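Transcription initiation factor IIB (Methanocaldococcus vulcanius, PDB 5O9I) carries a HINT-fold mini-intein that probably excises itself from the host factor by protein splicing, joining the flanking sequences through a peptide bond. Local coordinates at residues I12-K17 against G26-E31; A57-S60 against F64-M67; N105-I110 against E147-S152; A172-V177 against E181-G186. One frame throughout, in Å; residues are numbered along the deposited sequence.

Contact 1. Residues I12-K17 against G26-E31; sequences IIIKEK and GELIDE
No ring or other flat group lies between Leu-28 and the isoleucines Ile-12 and Ile-14; methyls meet methyls, with no face or edge to distinguish. Both branches of Leu-28 are engaged. CD1 of Leu-28 meets CD1 of Ile-14 at 3.7 Å, the two side chains reaching toward each other tip to tip. CD2 of Leu-28 lies 3.8 Å from CD1 of Ile-12, and there the side chains cross at about a right angle. The same CD2 of Leu-28 also stays 4.0 Å from Ile-14 CD1, so that the leucine fork sits against two alternate residues of one strand. With CG of Leu-28 anti to the backbone N (chi1 179°), the fork projects out from the helix toward them. Strand 11-16 pairs with strand 19-24 as a beta hairpin, and helix 25-34 follows directly, folding back over the first strand; the backbones stay well apart, with 9.2 Å between Ile-12 CA and Leu-28 CA, and no hydrogen bond joins the segments. From another side of the helix, Ile-29 packs on Tyr-173 and Leu-175 of strand 171-176. Toward the far end of the strand the contact gives way to acids: Glu-16 OE1 and Glu-31 OE1 are 5.2 Å apart, like charges that would probably repel mildly, while Glu-31 OE2 is hydrogen-bonded to Asn-35.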
loop_
_atom_site.group_PDB
_atom_site.type_symbol
_atom_site.label_atom_id
_atom_site.label_comp_id
_atom_site.label_asym_id
_atom_site.label_seq_id
_atom_site.Cartn_x
_atom_site.Cartn_y
_atom_site.Cartn_z
ATOM N N ILE A 12 6.369 2.169 -5.491
ATOM C CA ILE A 12 5.532 1.101 -5.968
ATOM C C ILE A 12 5.967 0.655 -7.343
ATOM O O ILE A 12 6.412 1.417 -8.168
ATOM C CB ILE A 12 4.014 1.466 -6.124
ATOM C CG1 ILE A 12 3.900 2.831 -6.790
ATOM C CG2 ILE A 12 3.267 1.407 -4.795
ATOM C CD1 ILE A 12 2.492 3.221 -7.147
ATOM N N ILE A 13 5.747 -0.608 -7.585
ATOM C CA ILE A 13 6.079 -1.174 -8.857
ATOM C C ILE A 13 4.788 -1.103 -9.633
ATOM O O ILE A 13 3.774 -1.622 -9.184
ATOM C CB ILE A 13 6.556 -2.607 -8.671
ATOM C CG1 ILE A 13 7.755 -2.611 -7.681
ATOM C CG2 ILE A 13 6.868 -3.146 -10.029
ATOM C CD1 ILE A 13 8.340 -3.951 -7.294
ATOM N N ILE A 14 4.815 -0.474 -10.790
ATOM C CA ILE A 14 3.638 -0.476 -11.634
ATOM C C ILE A 14 3.981 -0.975 -13.004
ATOM O O ILE A 14 5.156 -1.003 -13.378
ATOM C CB ILE A 14 3.037 0.906 -11.716
ATOM C CG1 ILE A 14 3.933 1.821 -12.543
ATOM C CG2 ILE A 14 2.780 1.480 -10.309
ATOM C CD1 ILE A 14 3.409 3.254 -12.679
ATOM N N LYS A 15 2.963 -1.375 -13.738
ATOM C CA LYS A 15 3.059 -1.498 -15.185
ATOM C C LYS A 15 2.142 -0.472 -15.931
ATOM O O LYS A 15 0.913 -0.496 -15.798
ATOM C CB LYS A 15 2.660 -2.884 -15.533
ATOM C CG LYS A 15 3.120 -3.329 -16.885
ATOM C CD LYS A 15 3.621 -4.779 -16.806
ATOM C CE LYS A 15 2.529 -5.773 -16.501
ATOM N NZ LYS A 15 1.680 -5.967 -17.717
ATOM N N GLU A 16 2.763 0.435 -16.688
ATOM C CA GLU A 16 2.063 1.500 -17.427
ATOM C C GLU A 16 2.158 1.293 -18.926
ATOM O O GLU A 16 3.233 1.350 -19.486
ATOM C CB GLU A 16 2.636 2.855 -17.057
ATOM C CG GLU A 16 1.717 3.989 -17.451
ATOM C CD GLU A 16 2.323 5.353 -17.280
ATOM O OE1 GLU A 16 3.176 5.469 -16.373
ATOM O OE2 GLU A 16 1.930 6.289 -18.040
ATOM N N LYS A 17 1.009 1.073 -19.568
ATOM C CA LYS A 17 0.925 0.703 -21.003
ATOM C C LYS A 17 1.868 -0.445 -21.361
ATOM O O LYS A 17 2.354 -0.539 -22.493
ATOM C CB LYS A 17 1.125 1.914 -21.959
ATOM C CG LYS A 17 0.727 3.271 -21.380
ATOM C CD LYS A 17 0.603 4.392 -22.420
ATOM C CE LYS A 17 -0.178 5.579 -21.871
ATOM N NZ LYS A 17 -0.814 6.415 -22.947
ATOM N N GLY A 26 3.213 9.229 -4.767
ATOM C CA GLY A 26 2.739 10.590 -4.892
ATOM C C GLY A 26 3.043 11.218 -6.240
ATOM O O GLY A 26 2.244 11.918 -6.777
ATOM N N GLU A 27 4.212 10.975 -6.789
ATOM C CA GLU A 27 4.533 11.483 -8.117
ATOM C C GLU A 27 3.614 10.810 -9.109
ATOM O O GLU A 27 3.001 11.446 -9.931
ATOM C CB GLU A 27 5.996 11.233 -8.481
ATOM C CG GLU A 27 6.333 11.288 -9.982
ATOM C CD GLU A 27 7.668 10.569 -10.330
ATOM O OE1 GLU A 27 8.630 11.283 -10.733
ATOM O OE2 GLU A 27 7.759 9.305 -10.188
ATOM N N LEU A 28 3.489 9.508 -9.024
ATOM C CA LEU A 28 2.570 8.856 -9.951
ATOM C C LEU A 28 1.179 9.516 -9.938
ATOM O O LEU A 28 0.615 9.800 -10.992
ATOM C CB LEU A 28 2.432 7.404 -9.653
ATOM C CG LEU A 28 1.464 6.666 -10.586
ATOM C CD1 LEU A 28 1.893 6.597 -12.052
ATOM C CD2 LEU A 28 1.189 5.268 -10.080
ATOM N N ILE A 29 0.666 9.792 -8.739
ATOM C CA ILE A 29 -0.722 10.172 -8.554
ATOM C C ILE A 29 -0.975 11.628 -8.814
ATOM O O ILE A 29 -1.967 11.956 -9.458
ATOM C CB ILE A 29 -1.240 9.760 -7.166
ATOM C CG1 ILE A 29 -1.563 8.262 -7.198
ATOM C CG2 ILE A 29 -2.475 10.576 -6.790
ATOM C CD1 ILE A 29 -1.873 7.664 -5.855
ATOM N N ASP A 30 -0.118 12.495 -8.274
ATOM C CA ASP A 30 -0.091 13.927 -8.649
ATOM C C ASP A 30 -0.163 14.036 -10.165
ATOM O O ASP A 30 -1.122 14.540 -10.710
ATOM C CB ASP A 30 1.146 14.615 -8.104
ATOM C CG ASP A 30 1.113 14.739 -6.584
ATOM O OD1 ASP A 30 0.170 14.199 -6.005
ATOM O OD2 ASP A 30 1.988 15.362 -5.936
ATOM N N GLU A 31 0.800 13.448 -10.839
ATOM C CA GLU A 31 0.847 13.436 -12.307
ATOM C C GLU A 31 -0.473 12.991 -12.947
ATOM O O GLU A 31 -1.041 13.696 -13.725
ATOM C CB GLU A 31 1.996 12.542 -12.801
ATOM C CG GLU A 31 2.415 12.817 -14.240
ATOM C CD GLU A 31 2.474 11.594 -15.164
ATOM O OE1 GLU A 31 2.540 10.401 -14.700
ATOM O OE2 GLU A 31 2.436 11.854 -16.390
#

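Contact 2. Residues A57-S60 against F64-M67; sequences AFDS and FKFM
The beta hairpin of strands 53-58 and 64-68 closes here, with Ala-57 and Lys-65 as its hydrogen-bonded pair and Phe-58 and Phe-64 as the non-hydrogen-bonded pair next to the turn. Ala-57 N donates to Lys-65 O at 3.0 Å in a nearly straight bond (169°), and Lys-65 N returns a bond to Ala-57 O at the same length, somewhat more bent at 158°. Ala-57 O also receives a CA-H...O contact from Phe-64 CA, at 3.5 Å. The Phe-64 ring turns its edge to the opposite strand: Phe-58 N and Ala-57 C lie near the ring plane, and CD1 of Phe-64 comes within 3.9 Å of Phe-58 CB. Within the antiparallel sheet of this HINT fold, strand 64-68 is an outermost strand, beside strand 53-58. The Phe-58 ring itself leads away from its partner, with CG between the backbone N and the carbonyl carbon (chi1 74°), and meets Phe-100 and Phe-154 edge-to-face. On the other face of the sheet Ala-57 CB touches Met-67 CG at 4.2 Å. Around the turn, a water donates to both Asp-59 OD2 and Phe-64 O, linking loop residue Asp-59 to the first residue of strand 64-68, while Asp-59 OD1 accepts from Lys-63 N. The Lys-65 chain, bent at its last torsion, brings NZ to 4.4 Å from Asp-59 OD2, too long for a salt bridge but probably a mild attraction.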
loop_
_atom_site.group_PDB
_atom_site.type_symbol
_atom_site.label_atom_id
_atom_site.label_comp_id
_atom_site.label_asym_id
_atom_site.label_seq_id
_atom_site.Cartn_x
_atom_site.Cartn_y
_atom_site.Cartn_z
ATOM N N ALA A 57 -0.764 -7.215 -6.641
ATOM C CA ALA A 57 -1.731 -7.569 -5.601
ATOM C C ALA A 57 -1.772 -9.038 -5.477
ATOM O O ALA A 57 -1.494 -9.733 -6.423
ATOM C CB ALA A 57 -3.087 -7.102 -5.979
ATOM N N PHE A 58 -2.111 -9.533 -4.298
ATOM C CA PHE A 58 -2.228 -10.957 -4.141
ATOM C C PHE A 58 -3.613 -11.426 -4.438
ATOM O O PHE A 58 -4.575 -10.732 -4.163
ATOM C CB PHE A 58 -1.801 -11.376 -2.769
ATOM C CG PHE A 58 -2.782 -11.053 -1.669
ATOM C CD1 PHE A 58 -3.914 -11.889 -1.424
ATOM C CD2 PHE A 58 -2.535 -10.040 -0.801
ATOM C CE1 PHE A 58 -4.797 -11.625 -0.405
ATOM C CE2 PHE A 58 -3.354 -9.827 0.271
ATOM C CZ PHE A 58 -4.523 -10.592 0.435
ATOM N N ASP A 59 -3.683 -12.650 -4.925
ATOM C CA ASP A 59 -4.873 -13.293 -5.382
ATOM C C ASP A 59 -5.363 -14.225 -4.280
ATOM O O ASP A 59 -4.805 -14.288 -3.189
ATOM C CB ASP A 59 -4.618 -13.975 -6.743
ATOM C CG ASP A 59 -3.711 -15.233 -6.680
ATOM O OD1 ASP A 59 -3.433 -15.769 -5.580
ATOM O OD2 ASP A 59 -3.311 -15.814 -7.730
ATOM N N SER A 60 -6.417 -14.977 -4.554
ATOM C CA SER A 60 -7.048 -15.797 -3.540
ATOM C C SER A 60 -6.207 -17.018 -3.095
ATOM O O SER A 60 -6.432 -17.550 -1.993
ATOM C CB SER A 60 -8.395 -16.260 -4.069
ATOM O OG SER A 60 -8.212 -17.111 -5.178
ATOM N N PHE A 64 1.095 -13.225 -5.929
ATOM C CA PHE A 64 1.144 -11.971 -6.591
ATOM C C PHE A 64 0.907 -12.053 -8.087
ATOM O O PHE A 64 1.189 -13.071 -8.761
ATOM C CB PHE A 64 2.467 -11.263 -6.331
ATOM C CG PHE A 64 2.672 -10.855 -4.904
ATOM C CD1 PHE A 64 1.674 -10.264 -4.175
ATOM C CD2 PHE A 64 3.879 -11.066 -4.307
ATOM C CE1 PHE A 64 1.847 -9.916 -2.859
ATOM C CE2 PHE A 64 4.108 -10.690 -2.972
ATOM C CZ PHE A 64 3.075 -10.128 -2.248
ATOM N N LYS A 65 0.211 -11.020 -8.540
ATOM C CA LYS A 65 0.023 -10.767 -9.973
ATOM C C LYS A 65 -0.348 -9.296 -10.227
ATOM O O LYS A 65 -0.824 -8.563 -9.333
ATOM C CB LYS A 65 -0.961 -11.749 -10.611
ATOM C CG LYS A 65 -2.441 -11.484 -10.449
ATOM C CD LYS A 65 -3.171 -12.430 -11.434
ATOM C CE LYS A 65 -4.701 -12.303 -11.437
ATOM N NZ LYS A 65 -5.475 -13.096 -10.401
ATOM N N PHE A 66 -0.005 -8.846 -11.418
ATOM C CA PHE A 66 -0.249 -7.449 -11.793
ATOM C C PHE A 66 -1.723 -7.340 -12.042
ATOM O O PHE A 66 -2.279 -8.226 -12.659
ATOM C CB PHE A 66 0.558 -7.026 -13.017
ATOM C CG PHE A 66 1.918 -6.513 -12.668
ATOM C CD1 PHE A 66 2.068 -5.233 -12.274
ATOM C CD2 PHE A 66 3.065 -7.345 -12.695
ATOM C CE1 PHE A 66 3.296 -4.732 -11.908
ATOM C CE2 PHE A 66 4.301 -6.846 -12.364
ATOM C CZ PHE A 66 4.412 -5.546 -11.985
ATOM N N MET A 67 -2.341 -6.308 -11.488
ATOM C CA MET A 67 -3.776 -6.079 -11.614
ATOM C C MET A 67 -4.118 -4.602 -11.851
ATOM O O MET A 67 -3.489 -3.690 -11.250
ATOM C CB MET A 67 -4.430 -6.455 -10.320
ATOM C CG MET A 67 -4.229 -7.886 -9.937
ATOM S SD MET A 67 -5.647 -8.644 -10.655
ATOM C CE MET A 67 -6.135 -9.441 -9.136
HETATM O O HOH W 1 -1.031 -15.105 -9.192
#

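Contact 3. Residues N105-I110 against E147-S152; sequences NEVVPI and EKLINS
Leu-149, from the short helix 147-150, packs against Asn-105 and Val-107 at the turn end of the beta hairpin made by strands 98-103 and 106-111. The tight part is the fork of Leu-149 set astride a backbone carbonyl: its CG is 3.5 Å from Asn-105 O, and CD2 and CD1 of Leu-149 follow at 3.7 Å and 3.8 Å from the same oxygen. The carbonyl is therefore met by hydrocarbon on this side, with no hydrogen bond across the segments. Beyond it the packing slackens, as CD2 of Leu-149 reaches Val-107 CG1 only at 4.3 Å; both side chains also rest on Phe-156 of strand 154-162. An alanine at the leucine position would lack this fork, and is likely to leave a gap beside Val-107 and Phe-156 and to weaken the hold of the helix on the hairpin. The solvent side is looser still. Glu-106 OE1 and Lys-148 NZ stand 5.4 Å apart, opposite charges without a salt bridge, and the lysine spends its ammonium on Ser-60 O and on a cation-pi contact with Tyr-62. The helix follows the unmodelled residues 127-145, consistent with the region where larger inteins carry an endonuclease domain. Just past the helix, Ser-152 OG donates to Leu-149 O at 2.7 Å, tilted 28° from the carbonyl plane.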
loop_
_atom_site.group_PDB
_atom_site.type_symbol
_atom_site.label_atom_id
_atom_site.label_comp_id
_atom_site.label_asym_id
_atom_site.label_seq_id
_atom_site.Cartn_x
_atom_site.Cartn_y
_atom_site.Cartn_z
ATOM N N ASN A 105 -3.851 -18.879 10.891
ATOM C CA ASN A 105 -3.190 -19.314 9.681
ATOM C C ASN A 105 -3.728 -18.716 8.396
ATOM O O ASN A 105 -3.402 -19.176 7.303
ATOM C CB ASN A 105 -3.118 -20.859 9.656
ATOM C CG ASN A 105 -2.450 -21.427 10.893
ATOM O OD1 ASN A 105 -2.764 -22.548 11.279
ATOM N ND2 ASN A 105 -1.558 -20.643 11.551
ATOM N N GLU A 106 -4.470 -17.618 8.500
ATOM C CA GLU A 106 -4.908 -16.864 7.327
ATOM C C GLU A 106 -4.543 -15.439 7.566
ATOM O O GLU A 106 -4.399 -15.006 8.719
ATOM C CB GLU A 106 -6.415 -16.991 7.092
ATOM C CG GLU A 106 -6.810 -18.113 6.163
ATOM C CD GLU A 106 -8.299 -18.298 6.137
ATOM O OE1 GLU A 106 -8.927 -17.857 5.144
ATOM O OE2 GLU A 106 -8.852 -18.860 7.114
ATOM N N VAL A 107 -4.354 -14.720 6.474
ATOM C CA VAL A 107 -3.957 -13.340 6.591
ATOM C C VAL A 107 -5.205 -12.551 6.639
ATOM O O VAL A 107 -6.163 -12.861 5.939
ATOM C CB VAL A 107 -3.040 -12.869 5.451
ATOM C CG1 VAL A 107 -1.809 -13.757 5.396
ATOM C CG2 VAL A 107 -3.796 -12.821 4.106
ATOM N N VAL A 108 -5.172 -11.500 7.438
ATOM C CA VAL A 108 -6.374 -10.782 7.749
ATOM C C VAL A 108 -6.021 -9.340 7.946
ATOM O O VAL A 108 -4.955 -9.040 8.444
ATOM C CB VAL A 108 -7.041 -11.387 9.025
ATOM C CG1 VAL A 108 -6.421 -10.851 10.335
ATOM C CG2 VAL A 108 -8.521 -11.162 8.980
ATOM N N PRO A 109 -6.924 -8.442 7.571
ATOM C CA PRO A 109 -6.557 -7.057 7.758
ATOM C C PRO A 109 -6.449 -6.743 9.207
ATOM O O PRO A 109 -7.030 -7.397 10.057
ATOM C CB PRO A 109 -7.735 -6.280 7.159
ATOM C CG PRO A 109 -8.383 -7.239 6.222
ATOM C CD PRO A 109 -8.213 -8.573 6.869
ATOM N N ILE A 110 -5.678 -5.727 9.481
ATOM C CA ILE A 110 -5.580 -5.207 10.782
ATOM C C ILE A 110 -5.246 -3.752 10.578
ATOM O O ILE A 110 -4.396 -3.394 9.760
ATOM C CB ILE A 110 -4.498 -5.956 11.588
ATOM C CG1 ILE A 110 -4.782 -5.841 13.101
ATOM C CG2 ILE A 110 -3.076 -5.537 11.200
ATOM C CD1 ILE A 110 -5.911 -6.799 13.530
ATOM N N GLU A 147 -0.125 -24.881 4.754
ATOM C CA GLU A 147 0.293 -25.293 3.421
ATOM C C GLU A 147 0.052 -24.030 2.490
ATOM O O GLU A 147 0.894 -23.662 1.637
ATOM C CB GLU A 147 -0.477 -26.568 2.972
ATOM C CG GLU A 147 -0.050 -27.972 3.643
ATOM C CD GLU A 147 -0.980 -28.596 4.780
ATOM O OE1 GLU A 147 -2.053 -28.025 5.172
ATOM O OE2 GLU A 147 -0.657 -29.712 5.300
ATOM N N LYS A 148 -1.037 -23.295 2.723
ATOM C CA LYS A 148 -1.296 -22.137 1.917
ATOM C C LYS A 148 -0.308 -21.000 2.201
ATOM O O LYS A 148 0.217 -20.384 1.245
ATOM C CB LYS A 148 -2.726 -21.677 2.100
ATOM C CG LYS A 148 -3.180 -20.804 0.971
ATOM C CD LYS A 148 -4.355 -19.990 1.403
ATOM C CE LYS A 148 -4.970 -19.269 0.225
ATOM N NZ LYS A 148 -6.443 -19.090 0.480
ATOM N N LEU A 149 -0.117 -20.736 3.501
ATOM C CA LEU A 149 0.852 -19.790 3.972
ATOM C C LEU A 149 2.233 -20.100 3.431
ATOM O O LEU A 149 2.988 -19.186 3.042
ATOM C CB LEU A 149 1.035 -19.852 5.473
ATOM C CG LEU A 149 -0.036 -19.189 6.291
ATOM C CD1 LEU A 149 0.389 -19.088 7.717
ATOM C CD2 LEU A 149 -0.376 -17.803 5.715
ATOM N N ILE A 150 2.561 -21.385 3.407
ATOM C CA ILE A 150 3.858 -21.817 2.945
ATOM C C ILE A 150 3.968 -21.543 1.462
ATOM O O ILE A 150 5.004 -21.063 1.016
ATOM C CB ILE A 150 4.115 -23.303 3.297
ATOM C CG1 ILE A 150 4.319 -23.444 4.810
ATOM C CG2 ILE A 150 5.393 -23.797 2.683
ATOM C CD1 ILE A 150 4.505 -24.868 5.283
ATOM N N ASN A 151 2.893 -21.744 0.722
ATOM C CA ASN A 151 2.933 -21.603 -0.728
ATOM C C ASN A 151 2.743 -20.173 -1.215
ATOM O O ASN A 151 2.710 -19.938 -2.387
ATOM C CB ASN A 151 1.809 -22.423 -1.364
ATOM C CG ASN A 151 2.001 -23.889 -1.207
ATOM O OD1 ASN A 151 2.666 -24.354 -0.276
ATOM N ND2 ASN A 151 1.426 -24.645 -2.142
ATOM N N SER A 152 2.560 -19.245 -0.287
ATOM C CA SER A 152 2.212 -17.890 -0.604
ATOM C C SER A 152 3.454 -17.157 -1.076
ATOM O O SER A 152 4.547 -17.645 -0.824
ATOM C CB SER A 152 1.650 -17.224 0.671
ATOM O OG SER A 152 2.662 -16.959 1.611
#

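Contact 4. Residues A172-V177 against E181-G186; sequences AYDLTV and ENFIAG
Apolar packing centres on the Phe-183 ring, which meets Leu-175 and approaches Val-177. Leu-175 CD1 lies over one face in a CH-pi contact, 3.8 Å from the ring centroid and 14° off the normal. Val-177 CG2 approaches Phe-183 CB at 4.3 Å and also rests on Asn-182 O. A chi1 of 68° swings the Phe-183 ring back over its own backbone, under Leu-175. The polar approach is at the ring's edge: Asp-174 OD1 lies 3.8 Å from Phe-183 CE1, near the ring plane, with carboxylate and ring planes perpendicular. That same OD1 accepts from the neighbouring backbone, Leu-175 N, at 2.8 Å on its anti side, but 29° out of the carboxylate plane. The one backbone bond across the segments, Glu-181 N to Val-177 O at 3.0 Å, closes the turn between strands 171-176 and 182-185. Asn-182 turns away, its OD1 accepting from Phe-58 N of the neighbouring hairpin. Replacing the phenylalanine by a serine would probably open a gap beneath Leu-175 and deprive the Asp-174 carboxylate of its aromatic edge. Asp-174 and Phe-183 also touch Asn-194, the last modelled residue, and Asp-174 touches His-97, an arrangement consistent with the splicing centre of HINT proteins. The chemistry implies that the Leu-175 N-H holds Asp-174 OD1, while the edge of a ring with Leu-175 over one face is at most a weak, probably favourable neighbour.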
loop_
_atom_site.group_PDB
_atom_site.type_symbol
_atom_site.label_atom_id
_atom_site.label_comp_id
_atom_site.label_asym_id
_atom_site.label_seq_id
_atom_site.Cartn_x
_atom_site.Cartn_y
_atom_site.Cartn_z
ATOM N N ALA A 172 -1.351 12.260 1.689
ATOM C CA ALA A 172 -1.371 10.812 1.687
ATOM C C ALA A 172 -2.107 10.386 0.436
ATOM O O ALA A 172 -2.870 11.128 -0.099
ATOM C CB ALA A 172 -2.065 10.283 2.929
ATOM N N TYR A 173 -1.827 9.182 -0.022
ATOM C CA TYR A 173 -2.226 8.694 -1.327
ATOM C C TYR A 173 -2.937 7.337 -1.214
ATOM O O TYR A 173 -2.757 6.643 -0.235
ATOM C CB TYR A 173 -0.975 8.588 -2.192
ATOM C CG TYR A 173 -0.483 9.959 -2.558
ATOM C CD1 TYR A 173 -1.031 10.646 -3.632
ATOM C CD2 TYR A 173 0.492 10.627 -1.792
ATOM C CE1 TYR A 173 -0.606 11.943 -3.977
ATOM C CE2 TYR A 173 0.902 11.921 -2.115
ATOM C CZ TYR A 173 0.352 12.571 -3.225
ATOM O OH TYR A 173 0.755 13.852 -3.564
ATOM N N ASP A 174 -3.757 6.981 -2.202
ATOM C CA ASP A 174 -4.264 5.626 -2.284
ATOM C C ASP A 174 -4.650 5.183 -3.669
ATOM O O ASP A 174 -4.684 6.006 -4.589
ATOM C CB ASP A 174 -5.436 5.372 -1.327
ATOM C CG ASP A 174 -5.234 4.049 -0.555
ATOM O OD1 ASP A 174 -5.297 2.946 -1.162
ATOM O OD2 ASP A 174 -4.843 4.152 0.639
ATOM N N LEU A 175 -4.857 3.859 -3.807
ATOM C CA LEU A 175 -5.244 3.213 -5.049
ATOM C C LEU A 175 -6.465 2.345 -4.778
ATOM O O LEU A 175 -6.581 1.721 -3.726
ATOM C CB LEU A 175 -4.141 2.263 -5.533
ATOM C CG LEU A 175 -2.704 2.766 -5.703
ATOM C CD1 LEU A 175 -1.756 1.604 -5.924
ATOM C CD2 LEU A 175 -2.568 3.726 -6.858
ATOM N N THR A 176 -7.321 2.229 -5.775
ATOM C CA THR A 176 -8.365 1.256 -5.785
ATOM C C THR A 176 -7.960 0.185 -6.778
ATOM O O THR A 176 -7.636 0.497 -7.941
ATOM C CB THR A 176 -9.674 1.934 -6.184
ATOM O OG1 THR A 176 -9.972 2.914 -5.181
ATOM C CG2 THR A 176 -10.818 0.954 -6.262
ATOM N N VAL A 177 -8.024 -1.071 -6.326
ATOM C CA VAL A 177 -7.631 -2.211 -7.134
ATOM C C VAL A 177 -8.821 -3.198 -7.149
ATOM O O VAL A 177 -9.054 -3.943 -6.208
ATOM C CB VAL A 177 -6.370 -2.887 -6.566
ATOM C CG1 VAL A 177 -5.879 -3.961 -7.504
ATOM C CG2 VAL A 177 -5.245 -1.885 -6.371
ATOM N N GLU A 181 -8.532 -5.713 -3.806
ATOM C CA GLU A 181 -8.589 -4.842 -2.630
ATOM C C GLU A 181 -7.299 -4.802 -1.820
ATOM O O GLU A 181 -7.301 -4.426 -0.632
ATOM C CB GLU A 181 -9.774 -5.214 -1.717
ATOM C CG GLU A 181 -11.128 -4.712 -2.203
ATOM C CD GLU A 181 -11.647 -5.398 -3.462
ATOM O OE1 GLU A 181 -12.230 -4.640 -4.303
ATOM O OE2 GLU A 181 -11.495 -6.658 -3.596
ATOM N N ASN A 182 -6.186 -5.167 -2.453
ATOM C CA ASN A 182 -4.885 -5.006 -1.839
ATOM C C ASN A 182 -3.845 -4.581 -2.873
ATOM O O ASN A 182 -4.075 -4.597 -4.076
ATOM C CB ASN A 182 -4.477 -6.324 -1.148
ATOM C CG ASN A 182 -4.082 -7.385 -2.143
ATOM O OD1 ASN A 182 -2.980 -7.336 -2.707
ATOM N ND2 ASN A 182 -4.974 -8.343 -2.395
ATOM N N PHE A 183 -2.680 -4.210 -2.372
ATOM C CA PHE A 183 -1.514 -4.009 -3.201
ATOM C C PHE A 183 -0.318 -3.782 -2.319
ATOM O O PHE A 183 -0.429 -3.556 -1.141
ATOM C CB PHE A 183 -1.668 -2.818 -4.086
ATOM C CG PHE A 183 -1.686 -1.517 -3.325
ATOM C CD1 PHE A 183 -2.858 -1.066 -2.724
ATOM C CD2 PHE A 183 -0.548 -0.732 -3.226
ATOM C CE1 PHE A 183 -2.909 0.130 -2.018
ATOM C CE2 PHE A 183 -0.579 0.471 -2.517
ATOM C CZ PHE A 183 -1.768 0.906 -1.904
ATOM N N ILE A 184 0.836 -3.815 -2.913
ATOM C CA ILE A 184 2.018 -3.674 -2.099
ATOM C C ILE A 184 2.704 -2.414 -2.431
ATOM O O ILE A 184 2.617 -1.900 -3.546
ATOM C CB ILE A 184 2.965 -4.860 -2.268
ATOM C CG1 ILE A 184 3.638 -4.784 -3.625
ATOM C CG2 ILE A 184 2.165 -6.169 -2.105
ATOM C CD1 ILE A 184 4.325 -6.001 -4.006
ATOM N N ALA A 185 3.413 -1.938 -1.438
ATOM C CA ALA A 185 4.157 -0.700 -1.584
ATOM C C ALA A 185 5.252 -0.688 -0.521
ATOM O O ALA A 185 5.190 -1.461 0.441
ATOM C CB ALA A 185 3.214 0.482 -1.417
ATOM N N GLY A 186 6.251 0.167 -0.716
ATOM C CA GLY A 186 7.356 0.283 0.251
ATOM C C GLY A 186 8.521 -0.535 -0.255
ATOM O O GLY A 186 8.338 -1.445 -1.047
#

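Overall arrangement
From the N terminus, contact 1 closes the loop formed by strand 19-24, returning helix 25-34 to strand 11-16, and contact 2 then closes the short turn 61-63. Contact 3 spans a longer excursion that includes the unmodelled residues 127-145, and contact 4 closes the turn 178-180. All four run in series, so none nests in or crosses another. Contacts 1 and 2 share one antiparallel sheet, where the Phe-66 ring packs on Ile-13. Contact 4, near the centre of the chain, touches both: Asp-30 meets Tyr-173, and Ile-184 packs on Phe-64. Contact 3 lies about 28 Å from contact 1, centre to centre, on the opposite side of the chain's centre, and touches contact 2 alone.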